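Local structure of nitrate reductase (Ulva prolifera, 5YLY) at residues 45-50 with 105-110; 173-178 with 206-211. The protein is the FAD-binding cytochrome b5 reductase domain of nitrate reductase, probably passing electrons from NADH toward the reduction of nitrate to nitrite. One frame throughout, in Å; residues are numbered along the deposited sequence.

Overall arrangement
Contact 1 lies in the FAD-binding domain, where strands 48-54 and 101-107 run antiparallel at one border of a six-stranded sheet. Contact 2 follows it along the chain and belongs to the NAD-binding domain, a parallel sheet flanked by helices; it joins the start of helix 174-185 to the loop leading into helix 209-218. The two centres are about 13 Å apart, and the contacts meet directly, Val48 CG2 lying 3.7 Å from Leu207 CD2. Both also hold the flavin: the edge strand of contact 1 and Thr175 of contact 2 bind FAD from different domains, placing the cofactor at the interface, as in the ferredoxin-NADP reductase family.

Contact 1 (45-50 with 105-110); sequences SHDVTL and VVKIYK. With FAD (flavin-adenine dinucleotide), chain C.
Strands 48-50 and 105-107 pair antiparallel in the FAD-binding domain, where the second ends strand 101-107, one of the sheet's two outermost strands, and binds the flavin. Thr49 and Val106 form the hydrogen-bonded pair: Thr49 N gives to Val106 O, and Val106 N to Thr49 O at 2.9 Å. Two residues further along, Ile108 N reaches Asp47 O (2.8 Å, 170° at the hydrogen), carrying the ladder past the strand. On the face shared by Val48, Leu50, Val105 and Lys107, Val48 CG1 meets Val105 CG1 at 3.6 Å, and Val48 CG2 lies across the Lys107 chain at CD. That chain, bent at chi2 (70°), brings NZ over the Asp47 carboxylate, 3.1 Å from OD2 and above its plane; its stronger salt-bridge partner is Asp205. The extended Lys110 chain sends NZ to His46 O at 2.8 Å, tying down the Ser45-Val48 turn. The other backbone edge of 105-107 serves FAD: Val105 O accepts from flavin N3 (2.8 Å) and Lys107 N gives to flavin O2 (3.0 Å). This donor and acceptor match the pyrimidine end of the isoalloxazine, so main-chain atoms help fix it, while the Lys107 ammonium probably balances two carboxylates.

Contact 2 (173-178 with 206-211); sequences GLTPMY and ILLRPE. With FAD (flavin-adenine dinucleotide), chain C.
Leu174 and Tyr178, one turn apart on helix 174-185 of the nucleotide-binding, Rossmann-like domain, pack against the loop and first turn of helix 209-218. The packing is mainly apolar. Leu174 CD2 is wedged against the loop, 3.3 Å from Leu207 O and 3.9 Å from Leu208 CD1, with Leu207 CB also beside it. Leu208, at the N-cap position of its helix, directs CD1 between Leu174 and Tyr178, with Thr175 CG2 at the margin of the same patch.

The aromatic contact is a CH-pi interaction: Leu208 CD1 sits over one face of the Tyr178 ring, 4.1 Å from its centroid and 21° off the normal, displaced to the CD2 side. With CG trans to the main-chain N (chi1 -172°), the ring extends across to the other segment, and its far end reaches Glu211. There OH lies 3.4 Å from Glu211 CB and close to CG, so it is the aliphatic part of the glutamate that receives the phenol; the carboxylate plane stands nearly perpendicular to the ring, at 87°. Replacing Tyr178 with an alanine would probably leave Leu208 CD1 without its aromatic face and open a gap beside Glu211 CB.

Thr175 makes a polar bond to the cofactor, which lies next to the start of the helix. Pro176 CG touches flavin C6 at 3.8 Å, and Thr175 OG1, set between the backbone N and the carbonyl carbon, donates to FAD O4 across 2.7 Å.

Contact 1 (45-50 with 105-110)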
ATOM      1  N   SER A  45      -9.668   6.668 -12.514  1.00 29.53           N
ATOM      2  CA  SER A  45      -9.333   7.925 -13.171  1.00 30.72           C
ATOM      3  C   SER A  45      -8.668   7.591 -14.490  1.00 34.40           C
ATOM      4  O   SER A  45      -8.585   6.404 -14.825  1.00 31.76           O
ATOM      5  CB  SER A  45      -8.482   8.796 -12.256  1.00 31.58           C
ATOM      6  OG  SER A  45      -7.291   8.126 -11.926  1.00 35.99           O
ATOM      7  N   HIS A  46      -8.237   8.612 -15.277  1.00 33.27           N
ATOM      8  CA  HIS A  46      -7.656   8.379 -16.604  1.00 34.27           C
ATOM      9  C   HIS A  46      -6.481   7.397 -16.597  1.00 36.12           C
ATOM     10  O   HIS A  46      -6.316   6.690 -17.578  1.00 36.94           O
ATOM     11  CB  HIS A  46      -7.276   9.691 -17.324  1.00 37.30           C
ATOM     12  CG  HIS A  46      -5.941  10.254 -16.921  1.00 41.74           C
ATOM     13  ND1 HIS A  46      -5.808  11.098 -15.829  1.00 44.18           N
ATOM     14  CD2 HIS A  46      -4.722  10.062 -17.473  1.00 43.88           C
ATOM     15  CE1 HIS A  46      -4.523  11.416 -15.777  1.00 43.94           C
ATOM     16  NE2 HIS A  46      -3.829  10.797 -16.733  1.00 44.40           N
ATOM     17  N   ASP A  47      -5.687   7.334 -15.504  1.00 30.71           N
ATOM     18  CA  ASP A  47      -4.538   6.421 -15.450  1.00 28.60           C
ATOM     19  C   ASP A  47      -4.509   5.525 -14.221  1.00 28.65           C
ATOM     20  O   ASP A  47      -3.432   5.022 -13.865  1.00 27.73           O
ATOM     21  CB  ASP A  47      -3.222   7.195 -15.584  1.00 31.62           C
ATOM     22  CG  ASP A  47      -2.907   8.172 -14.465  1.00 40.03           C
ATOM     23  OD1 ASP A  47      -3.788   8.393 -13.594  1.00 39.75           O
ATOM     24  OD2 ASP A  47      -1.807   8.753 -14.485  1.00 51.90           O
ATOM     25  N   VAL A  48      -5.673   5.346 -13.537  1.00 24.23           N
ATOM     26  CA  VAL A  48      -5.793   4.436 -12.397  1.00 21.72           C
ATOM     27  C   VAL A  48      -6.971   3.522 -12.697  1.00 26.41           C
ATOM     28  O   VAL A  48      -8.070   4.015 -12.996  1.00 25.73           O
ATOM     29  CB  VAL A  48      -5.936   5.131 -11.014  1.00 24.42           C
ATOM     30  CG1 VAL A  48      -5.985   4.096  -9.883  1.00 23.14           C
ATOM     31  CG2 VAL A  48      -4.797   6.136 -10.785  1.00 25.29           C
ATOM     32  N   THR A  49      -6.729   2.206 -12.658  1.00 22.60           N
ATOM     33  CA  THR A  49      -7.771   1.209 -12.908  1.00 21.36           C
ATOM     34  C   THR A  49      -7.890   0.255 -11.764  1.00 23.90           C
ATOM     35  O   THR A  49      -6.871  -0.159 -11.185  1.00 24.29           O
ATOM     36  CB  THR A  49      -7.504   0.468 -14.232  1.00 25.97           C
ATOM     37  OG1 THR A  49      -7.492   1.419 -15.313  1.00 25.99           O
ATOM     38  CG2 THR A  49      -8.577  -0.624 -14.530  1.00 25.33           C
ATOM     39  N   LEU A  50      -9.148  -0.138 -11.447  1.00 21.85           N
ATOM     40  CA  LEU A  50      -9.410  -1.177 -10.445  1.00 20.72           C
ATOM     41  C   LEU A  50      -9.657  -2.472 -11.213  1.00 24.56           C
ATOM     42  O   LEU A  50     -10.477  -2.502 -12.144  1.00 23.75           O
ATOM     43  CB  LEU A  50     -10.632  -0.847  -9.556  1.00 21.48           C
ATOM     44  CG  LEU A  50     -10.897  -1.891  -8.460  1.00 25.17           C
ATOM     45  CD1 LEU A  50     -11.316  -1.255  -7.111  1.00 25.74           C
ATOM     46  CD2 LEU A  50     -11.896  -3.002  -8.952  1.00 26.24           C
ATOM     47  N   VAL A 105      -5.864  -1.885  -7.118  1.00 22.07           N
ATOM     48  CA  VAL A 105      -5.926  -0.518  -7.648  1.00 22.57           C
ATOM     49  C   VAL A 105      -4.538  -0.288  -8.214  1.00 25.66           C
ATOM     50  O   VAL A 105      -3.551  -0.388  -7.482  1.00 24.10           O
ATOM     51  CB  VAL A 105      -6.353   0.487  -6.548  1.00 24.46           C
ATOM     52  CG1 VAL A 105      -6.102   1.927  -6.989  1.00 23.82           C
ATOM     53  CG2 VAL A 105      -7.814   0.271  -6.201  1.00 23.80           C
ATOM     54  N   VAL A 106      -4.449  -0.069  -9.543  1.00 22.63           N
ATOM     55  CA  VAL A 106      -3.178  -0.003 -10.234  1.00 23.37           C
ATOM     56  C   VAL A 106      -2.995   1.312 -10.982  1.00 24.58           C
ATOM     57  O   VAL A 106      -3.839   1.703 -11.786  1.00 23.68           O
ATOM     58  CB  VAL A 106      -2.960  -1.254 -11.172  1.00 28.27           C
ATOM     59  CG1 VAL A 106      -1.604  -1.207 -11.886  1.00 28.70           C
ATOM     60  CG2 VAL A 106      -3.120  -2.583 -10.406  1.00 27.67           C
ATOM     61  N   LYS A 107      -1.857   1.960 -10.747  1.00 23.37           N
ATOM     62  CA  LYS A 107      -1.463   3.149 -11.513  1.00 23.88           C
ATOM     63  C   LYS A 107      -0.905   2.634 -12.864  1.00 29.18           C
ATOM     64  O   LYS A 107       0.050   1.845 -12.886  1.00 28.94           O
ATOM     65  CB  LYS A 107      -0.370   3.925 -10.744  1.00 27.26           C
ATOM     66  CG  LYS A 107       0.166   5.160 -11.509  1.00 29.87           C
ATOM     67  CD  LYS A 107      -0.834   6.287 -11.600  1.00 41.99           C
ATOM     68  CE  LYS A 107      -0.114   7.626 -11.682  1.00 51.89           C
ATOM     69  NZ  LYS A 107      -1.065   8.756 -11.498  1.00 58.11           N
ATOM     70  N   ILE A 108      -1.502   3.063 -13.985  1.00 26.20           N
ATOM     71  CA  ILE A 108      -1.063   2.631 -15.320  1.00 28.40           C
ATOM     72  C   ILE A 108      -0.008   3.581 -15.843  1.00 34.71           C
ATOM     73  O   ILE A 108      -0.275   4.770 -16.004  1.00 34.45           O
ATOM     74  CB  ILE A 108      -2.266   2.448 -16.313  1.00 30.93           C
ATOM     75  CG1 ILE A 108      -3.472   1.695 -15.676  1.00 29.63           C
ATOM     76  CG2 ILE A 108      -1.813   1.769 -17.622  1.00 33.00           C
ATOM     77  CD1 ILE A 108      -3.219   0.290 -15.078  1.00 28.77           C
ATOM     78  N   TYR A 109       1.210   3.065 -16.063  1.00 33.51           N
ATOM     79  CA  TYR A 109       2.332   3.861 -16.574  1.00 35.74           C
ATOM     80  C   TYR A 109       2.330   3.684 -18.060  1.00 39.79           C
ATOM     81  O   TYR A 109       2.857   2.702 -18.595  1.00 36.43           O
ATOM     82  CB  TYR A 109       3.657   3.423 -15.936  1.00 37.56           C
ATOM     83  CG  TYR A 109       3.756   3.733 -14.465  1.00 38.82           C
ATOM     84  CD1 TYR A 109       3.828   5.048 -14.010  1.00 41.39           C
ATOM     85  CD2 TYR A 109       3.829   2.713 -13.522  1.00 39.17           C
ATOM     86  CE1 TYR A 109       3.937   5.339 -12.651  1.00 40.49           C
ATOM     87  CE2 TYR A 109       3.926   2.992 -12.159  1.00 39.39           C
ATOM     88  CZ  TYR A 109       3.994   4.305 -11.729  1.00 46.29           C
ATOM     89  OH  TYR A 109       4.086   4.575 -10.386  1.00 44.96           O
ATOM     90  N   LYS A 110       1.628   4.601 -18.727  1.00 39.04           N
ATOM     91  CA  LYS A 110       1.422   4.547 -20.156  1.00 40.77           C
ATOM     92  C   LYS A 110       2.634   4.979 -20.945  1.00 47.77           C
ATOM     93  O   LYS A 110       3.443   5.781 -20.476  1.00 46.41           O
ATOM     94  CB  LYS A 110       0.161   5.340 -20.547  1.00 42.88           C
ATOM     95  CG  LYS A 110      -1.098   4.725 -19.949  1.00 38.06           C
ATOM     96  CD  LYS A 110      -2.348   5.519 -20.250  1.00 43.91           C
ATOM     97  CE  LYS A 110      -3.498   4.963 -19.459  1.00 32.16           C
ATOM     98  NZ  LYS A 110      -4.739   5.735 -19.674  1.00 43.65           N
TER
HETATM   99  PA  FAD C1001       8.140  -1.012 -14.758  1.00 42.98           P
HETATM  100  O1A FAD C1001       8.272  -1.536 -16.139  1.00 44.96           O
HETATM  101  O2A FAD C1001       8.648  -1.942 -13.681  1.00 41.68           O
HETATM  102  O5B FAD C1001       8.867   0.439 -14.702  1.00 47.99           O
HETATM  103  C5B FAD C1001       9.708   0.782 -13.580  1.00 53.98           C
HETATM  104  C4B FAD C1001       9.363   2.159 -13.068  1.00 55.97           C
HETATM  105  O4B FAD C1001       9.456   3.139 -14.126  1.00 57.23           O
HETATM  106  C3B FAD C1001       7.953   2.337 -12.525  1.00 56.86           C
HETATM  107  O3B FAD C1001       7.810   1.790 -11.216  1.00 58.97           O
HETATM  108  C2B FAD C1001       7.791   3.858 -12.564  1.00 55.99           C
HETATM  109  O2B FAD C1001       8.299   4.487 -11.394  1.00 58.68           O
HETATM  110  C1B FAD C1001       8.628   4.248 -13.799  1.00 54.67           C
HETATM  111  N9A FAD C1001       7.839   4.620 -14.975  1.00 49.00           N
HETATM  112  C8A FAD C1001       7.698   3.897 -16.132  1.00 49.33           C
HETATM  113  N7A FAD C1001       6.901   4.451 -17.016  1.00 48.51           N
HETATM  114  C5A FAD C1001       6.478   5.615 -16.393  1.00 46.81           C
HETATM  115  C6A FAD C1001       5.568   6.623 -16.777  1.00 49.30           C
HETATM  116  N6A FAD C1001       4.758   6.527 -17.834  1.00 50.88           N
HETATM  117  N1A FAD C1001       5.397   7.671 -15.938  1.00 51.08           N
HETATM  118  C2A FAD C1001       6.059   7.677 -14.773  1.00 51.03           C
HETATM  119  N3A FAD C1001       6.898   6.758 -14.282  1.00 49.89           N
HETATM  120  C4A FAD C1001       7.065   5.745 -15.144  1.00 47.45           C
HETATM  121  N1  FAD C1001       1.483  -0.674  -7.719  1.00 26.63           N
HETATM  122  C2  FAD C1001       0.169  -0.345  -7.930  1.00 25.22           C
HETATM  123  O2  FAD C1001      -0.160   0.313  -8.928  1.00 26.42           O
HETATM  124  N3  FAD C1001      -0.806  -0.761  -7.009  1.00 24.66           N
HETATM  125  C4  FAD C1001      -0.569  -1.497  -5.850  1.00 23.99           C
HETATM  126  O4  FAD C1001      -1.491  -1.886  -5.159  1.00 24.99           O
HETATM  127  C4X FAD C1001       0.839  -1.815  -5.619  1.00 25.88           C
HETATM  128  N5  FAD C1001       1.157  -2.472  -4.529  1.00 26.54           N
HETATM  129  C5X FAD C1001       2.507  -2.739  -4.293  1.00 27.03           C
HETATM  130  C6  FAD C1001       2.863  -3.413  -3.116  1.00 28.38           C
HETATM  131  C7  FAD C1001       4.197  -3.706  -2.835  1.00 29.66           C
HETATM  132  C7M FAD C1001       4.531  -4.404  -1.540  1.00 30.08           C
HETATM  133  C8  FAD C1001       5.213  -3.316  -3.750  1.00 30.89           C
HETATM  134  C8M FAD C1001       6.669  -3.661  -3.502  1.00 29.57           C
HETATM  135  C9  FAD C1001       4.860  -2.626  -4.910  1.00 31.90           C
HETATM  136  C9A FAD C1001       3.517  -2.340  -5.192  1.00 27.63           C
HETATM  137  N10 FAD C1001       3.120  -1.665  -6.389  1.00 26.48           N
HETATM  138  C10 FAD C1001       1.794  -1.364  -6.625  1.00 26.78           C
HETATM  139  C1' FAD C1001       4.074  -1.389  -7.478  1.00 25.66           C
HETATM  140  C2' FAD C1001       4.160  -2.529  -8.495  1.00 30.57           C
HETATM  141  O2' FAD C1001       4.862  -3.646  -7.945  1.00 28.23           O
HETATM  142  C3' FAD C1001       4.844  -2.111  -9.797  1.00 31.32           C
HETATM  143  O3' FAD C1001       6.162  -1.651  -9.525  1.00 34.11           O
HETATM  144  C4' FAD C1001       4.059  -1.086 -10.620  1.00 31.84           C
HETATM  145  O4' FAD C1001       2.819  -1.667 -11.022  1.00 30.03           O
HETATM  146  C5' FAD C1001       4.801  -0.598 -11.849  1.00 32.87           C
HETATM  147  O5' FAD C1001       5.305  -1.742 -12.572  1.00 32.16           O
HETATM  148  P   FAD C1001       5.422  -1.738 -14.176  1.00 34.96           P
HETATM  149  O1P FAD C1001       5.812  -3.089 -14.638  1.00 33.81           O
HETATM  150  O2P FAD C1001       4.187  -1.128 -14.793  1.00 33.65           O
HETATM  151  O3P FAD C1001       6.613  -0.709 -14.397  1.00 36.82           O

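Contact 2 (173-178 with 206-211)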
ATOM      1  N   GLY A 173       3.316   2.981  -3.153  1.00 28.73           N
ATOM      2  CA  GLY A 173       3.591   2.469  -1.809  1.00 28.03           C
ATOM      3  C   GLY A 173       2.413   2.652  -0.865  1.00 27.54           C
ATOM      4  O   GLY A 173       2.427   2.166   0.275  1.00 27.58           O
ATOM      5  N   LEU A 174       1.362   3.360  -1.317  1.00 23.83           N
ATOM      6  CA  LEU A 174       0.207   3.531  -0.465  1.00 23.83           C
ATOM      7  C   LEU A 174      -0.560   2.247  -0.111  1.00 25.50           C
ATOM      8  O   LEU A 174      -1.027   2.146   1.023  1.00 25.64           O
ATOM      9  CB  LEU A 174      -0.791   4.575  -1.043  1.00 23.87           C
ATOM     10  CG  LEU A 174      -2.028   4.788  -0.155  1.00 30.12           C
ATOM     11  CD1 LEU A 174      -1.728   5.574   1.123  1.00 29.32           C
ATOM     12  CD2 LEU A 174      -3.228   5.281  -0.938  1.00 32.82           C
ATOM     13  N   THR A 175      -0.794   1.322  -1.069  1.00 22.32           N
ATOM     14  CA  THR A 175      -1.715   0.183  -0.782  1.00 21.95           C
ATOM     15  C   THR A 175      -1.240  -0.722   0.371  1.00 23.95           C
ATOM     16  O   THR A 175      -2.128  -1.090   1.150  1.00 24.94           O
ATOM     17  CB  THR A 175      -2.091  -0.578  -2.022  1.00 25.06           C
ATOM     18  OG1 THR A 175      -0.915  -1.100  -2.611  1.00 26.05           O
ATOM     19  CG2 THR A 175      -2.845   0.318  -3.029  1.00 24.30           C
ATOM     20  N   PRO A 176       0.070  -0.970   0.643  1.00 23.47           N
ATOM     21  CA  PRO A 176       0.407  -1.716   1.873  1.00 22.90           C
ATOM     22  C   PRO A 176      -0.060  -0.955   3.116  1.00 25.63           C
ATOM     23  O   PRO A 176      -0.518  -1.578   4.055  1.00 26.39           O
ATOM     24  CB  PRO A 176       1.936  -1.833   1.796  1.00 24.87           C
ATOM     25  CG  PRO A 176       2.229  -1.835   0.304  1.00 28.97           C
ATOM     26  CD  PRO A 176       1.281  -0.743  -0.170  1.00 24.57           C
ATOM     27  N   MET A 177       0.026   0.405   3.115  1.00 23.32           N
ATOM     28  CA  MET A 177      -0.444   1.225   4.261  1.00 21.86           C
ATOM     29  C   MET A 177      -1.959   1.152   4.383  1.00 25.61           C
ATOM     30  O   MET A 177      -2.475   0.912   5.474  1.00 25.03           O
ATOM     31  CB  MET A 177      -0.025   2.721   4.124  1.00 23.83           C
ATOM     32  CG  MET A 177       1.453   2.918   3.972  1.00 27.12           C
ATOM     33  SD  MET A 177       2.379   2.000   5.223  1.00 29.79           S
ATOM     34  CE  MET A 177       3.987   2.093   4.524  1.00 30.10           C
ATOM     35  N   TYR A 178      -2.664   1.347   3.265  1.00 22.49           N
ATOM     36  CA  TYR A 178      -4.133   1.313   3.224  1.00 22.09           C
ATOM     37  C   TYR A 178      -4.696  -0.030   3.801  1.00 21.89           C
ATOM     38  O   TYR A 178      -5.652  -0.028   4.576  1.00 21.91           O
ATOM     39  CB  TYR A 178      -4.558   1.538   1.772  1.00 22.34           C
ATOM     40  CG  TYR A 178      -6.039   1.732   1.566  1.00 23.12           C
ATOM     41  CD1 TYR A 178      -6.720   2.783   2.178  1.00 23.80           C
ATOM     42  CD2 TYR A 178      -6.766   0.863   0.762  1.00 25.57           C
ATOM     43  CE1 TYR A 178      -8.093   2.975   1.976  1.00 26.03           C
ATOM     44  CE2 TYR A 178      -8.129   1.079   0.511  1.00 26.97           C
ATOM     45  CZ  TYR A 178      -8.791   2.127   1.130  1.00 29.86           C
ATOM     46  OH  TYR A 178     -10.141   2.317   0.880  1.00 28.22           O
ATOM     47  N   ILE A 206      -1.900  11.338  -6.365  1.00 29.13           N
ATOM     48  CA  ILE A 206      -2.324  10.783  -5.072  1.00 26.76           C
ATOM     49  C   ILE A 206      -3.340   9.679  -5.336  1.00 30.75           C
ATOM     50  O   ILE A 206      -4.362   9.940  -5.969  1.00 31.23           O
ATOM     51  CB  ILE A 206      -2.916  11.881  -4.131  1.00 28.31           C
ATOM     52  CG1 ILE A 206      -1.900  13.016  -3.848  1.00 29.93           C
ATOM     53  CG2 ILE A 206      -3.411  11.276  -2.817  1.00 27.99           C
ATOM     54  CD1 ILE A 206      -2.541  14.284  -3.222  1.00 35.49           C
ATOM     55  N   LEU A 207      -3.058   8.456  -4.864  1.00 25.96           N
ATOM     56  CA  LEU A 207      -3.992   7.351  -5.009  1.00 24.96           C
ATOM     57  C   LEU A 207      -4.987   7.353  -3.847  1.00 28.42           C
ATOM     58  O   LEU A 207      -4.624   7.680  -2.720  1.00 27.60           O
ATOM     59  CB  LEU A 207      -3.250   5.990  -5.003  1.00 25.61           C
ATOM     60  CG  LEU A 207      -2.380   5.659  -6.217  1.00 33.70           C
ATOM     61  CD1 LEU A 207      -1.556   4.386  -5.961  1.00 35.04           C
ATOM     62  CD2 LEU A 207      -3.224   5.471  -7.475  1.00 35.75           C
ATOM     63  N   LEU A 208      -6.231   6.930  -4.125  1.00 24.54           N
ATOM     64  CA  LEU A 208      -7.295   6.702  -3.131  1.00 23.95           C
ATOM     65  C   LEU A 208      -7.518   7.894  -2.192  1.00 24.47           C
ATOM     66  O   LEU A 208      -7.838   7.701  -1.007  1.00 22.45           O
ATOM     67  CB  LEU A 208      -6.963   5.409  -2.325  1.00 23.49           C
ATOM     68  CG  LEU A 208      -6.888   4.107  -3.146  1.00 30.05           C
ATOM     69  CD1 LEU A 208      -6.101   3.035  -2.401  1.00 30.02           C
ATOM     70  CD2 LEU A 208      -8.301   3.615  -3.516  1.00 34.17           C
ATOM     71  N   ARG A 209      -7.377   9.111  -2.722  1.00 25.08           N
ATOM     72  CA  ARG A 209      -7.564  10.311  -1.887  1.00 26.05           C
ATOM     73  C   ARG A 209      -8.972  10.380  -1.265  1.00 26.56           C
ATOM     74  O   ARG A 209      -9.042  10.600  -0.056  1.00 24.03           O
ATOM     75  CB  ARG A 209      -7.231  11.599  -2.634  1.00 27.20           C
ATOM     76  CG  ARG A 209      -7.122  12.786  -1.672  1.00 27.76           C
ATOM     77  CD  ARG A 209      -6.642  13.981  -2.445  1.00 35.11           C
ATOM     78  NE  ARG A 209      -6.584  15.176  -1.613  1.00 38.25           N
ATOM     79  CZ  ARG A 209      -6.301  16.372  -2.102  1.00 52.21           C
ATOM     80  NH1 ARG A 209      -6.062  16.526  -3.398  1.00 42.27           N
ATOM     81  NH2 ARG A 209      -6.256  17.428  -1.301  1.00 42.29           N
ATOM     82  N   PRO A 210     -10.093  10.166  -2.018  1.00 25.98           N
ATOM     83  CA  PRO A 210     -11.427  10.210  -1.372  1.00 26.19           C
ATOM     84  C   PRO A 210     -11.535   9.195  -0.230  1.00 27.41           C
ATOM     85  O   PRO A 210     -12.061   9.516   0.834  1.00 26.08           O
ATOM     86  CB  PRO A 210     -12.376   9.879  -2.531  1.00 28.79           C
ATOM     87  CG  PRO A 210     -11.655  10.421  -3.749  1.00 32.98           C
ATOM     88  CD  PRO A 210     -10.235   9.929  -3.472  1.00 28.27           C
ATOM     89  N   GLU A 211     -10.992   7.993  -0.438  1.00 23.28           N
ATOM     90  CA  GLU A 211     -11.017   6.904   0.551  1.00 24.15           C
ATOM     91  C   GLU A 211     -10.216   7.258   1.777  1.00 26.25           C
ATOM     92  O   GLU A 211     -10.681   7.019   2.891  1.00 24.84           O
ATOM     93  CB  GLU A 211     -10.511   5.585  -0.033  1.00 24.96           C
ATOM     94  CG  GLU A 211     -11.465   4.988  -1.054  1.00 32.80           C
ATOM     95  CD  GLU A 211     -11.443   5.581  -2.455  1.00 38.99           C
ATOM     96  OE1 GLU A 211     -10.613   6.471  -2.750  1.00 28.94           O
ATOM     97  OE2 GLU A 211     -12.285   5.147  -3.268  1.00 36.11           O
TER
HETATM   98  PA  FAD C1001       8.140  -1.012 -14.758  1.00 42.98           P
HETATM   99  O1A FAD C1001       8.272  -1.536 -16.139  1.00 44.96           O
HETATM  100  O2A FAD C1001       8.648  -1.942 -13.681  1.00 41.68           O
HETATM  101  O5B FAD C1001       8.867   0.439 -14.702  1.00 47.99           O
HETATM  102  C5B FAD C1001       9.708   0.782 -13.580  1.00 53.98           C
HETATM  103  C4B FAD C1001       9.363   2.159 -13.068  1.00 55.97           C
HETATM  104  O4B FAD C1001       9.456   3.139 -14.126  1.00 57.23           O
HETATM  105  C3B FAD C1001       7.953   2.337 -12.525  1.00 56.86           C
HETATM  106  O3B FAD C1001       7.810   1.790 -11.216  1.00 58.97           O
HETATM  107  C2B FAD C1001       7.791   3.858 -12.564  1.00 55.99           C
HETATM  108  O2B FAD C1001       8.299   4.487 -11.394  1.00 58.68           O
HETATM  109  C1B FAD C1001       8.628   4.248 -13.799  1.00 54.67           C
HETATM  110  N9A FAD C1001       7.839   4.620 -14.975  1.00 49.00           N
HETATM  111  C8A FAD C1001       7.698   3.897 -16.132  1.00 49.33           C
HETATM  112  N7A FAD C1001       6.901   4.451 -17.016  1.00 48.51           N
HETATM  113  C5A FAD C1001       6.478   5.615 -16.393  1.00 46.81           C
HETATM  114  C6A FAD C1001       5.568   6.623 -16.777  1.00 49.30           C
HETATM  115  N6A FAD C1001       4.758   6.527 -17.834  1.00 50.88           N
HETATM  116  N1A FAD C1001       5.397   7.671 -15.938  1.00 51.08           N
HETATM  117  C2A FAD C1001       6.059   7.677 -14.773  1.00 51.03           C
HETATM  118  N3A FAD C1001       6.898   6.758 -14.282  1.00 49.89           N
HETATM  119  C4A FAD C1001       7.065   5.745 -15.144  1.00 47.45           C
HETATM  120  N1  FAD C1001       1.483  -0.674  -7.719  1.00 26.63           N
HETATM  121  C2  FAD C1001       0.169  -0.345  -7.930  1.00 25.22           C
HETATM  122  O2  FAD C1001      -0.160   0.313  -8.928  1.00 26.42           O
HETATM  123  N3  FAD C1001      -0.806  -0.761  -7.009  1.00 24.66           N
HETATM  124  C4  FAD C1001      -0.569  -1.497  -5.850  1.00 23.99           C
HETATM  125  O4  FAD C1001      -1.491  -1.886  -5.159  1.00 24.99           O
HETATM  126  C4X FAD C1001       0.839  -1.815  -5.619  1.00 25.88           C
HETATM  127  N5  FAD C1001       1.157  -2.472  -4.529  1.00 26.54           N
HETATM  128  C5X FAD C1001       2.507  -2.739  -4.293  1.00 27.03           C
HETATM  129  C6  FAD C1001       2.863  -3.413  -3.116  1.00 28.38           C
HETATM  130  C7  FAD C1001       4.197  -3.706  -2.835  1.00 29.66           C
HETATM  131  C7M FAD C1001       4.531  -4.404  -1.540  1.00 30.08           C
HETATM  132  C8  FAD C1001       5.213  -3.316  -3.750  1.00 30.89           C
HETATM  133  C8M FAD C1001       6.669  -3.661  -3.502  1.00 29.57           C
HETATM  134  C9  FAD C1001       4.860  -2.626  -4.910  1.00 31.90           C
HETATM  135  C9A FAD C1001       3.517  -2.340  -5.192  1.00 27.63           C
HETATM  136  N10 FAD C1001       3.120  -1.665  -6.389  1.00 26.48           N
HETATM  137  C10 FAD C1001       1.794  -1.364  -6.625  1.00 26.78           C
HETATM  138  C1' FAD C1001       4.074  -1.389  -7.478  1.00 25.66           C
HETATM  139  C2' FAD C1001       4.160  -2.529  -8.495  1.00 30.57           C
HETATM  140  O2' FAD C1001       4.862  -3.646  -7.945  1.00 28.23           O
HETATM  141  C3' FAD C1001       4.844  -2.111  -9.797  1.00 31.32           C
HETATM  142  O3' FAD C1001       6.162  -1.651  -9.525  1.00 34.11           O
HETATM  143  C4' FAD C1001       4.059  -1.086 -10.620  1.00 31.84           C
HETATM  144  O4' FAD C1001       2.819  -1.667 -11.022  1.00 30.03           O
HETATM  145  C5' FAD C1001       4.801  -0.598 -11.849  1.00 32.87           C
HETATM  146  O5' FAD C1001       5.305  -1.742 -12.572  1.00 32.16           O
HETATM  147  P   FAD C1001       5.422  -1.738 -14.176  1.00 34.96           P
HETATM  148  O1P FAD C1001       5.812  -3.089 -14.638  1.00 33.81           O
HETATM  149  O2P FAD C1001       4.187  -1.128 -14.793  1.00 33.65           O
HETATM  150  O3P FAD C1001       6.613  -0.709 -14.397  1.00 36.82           O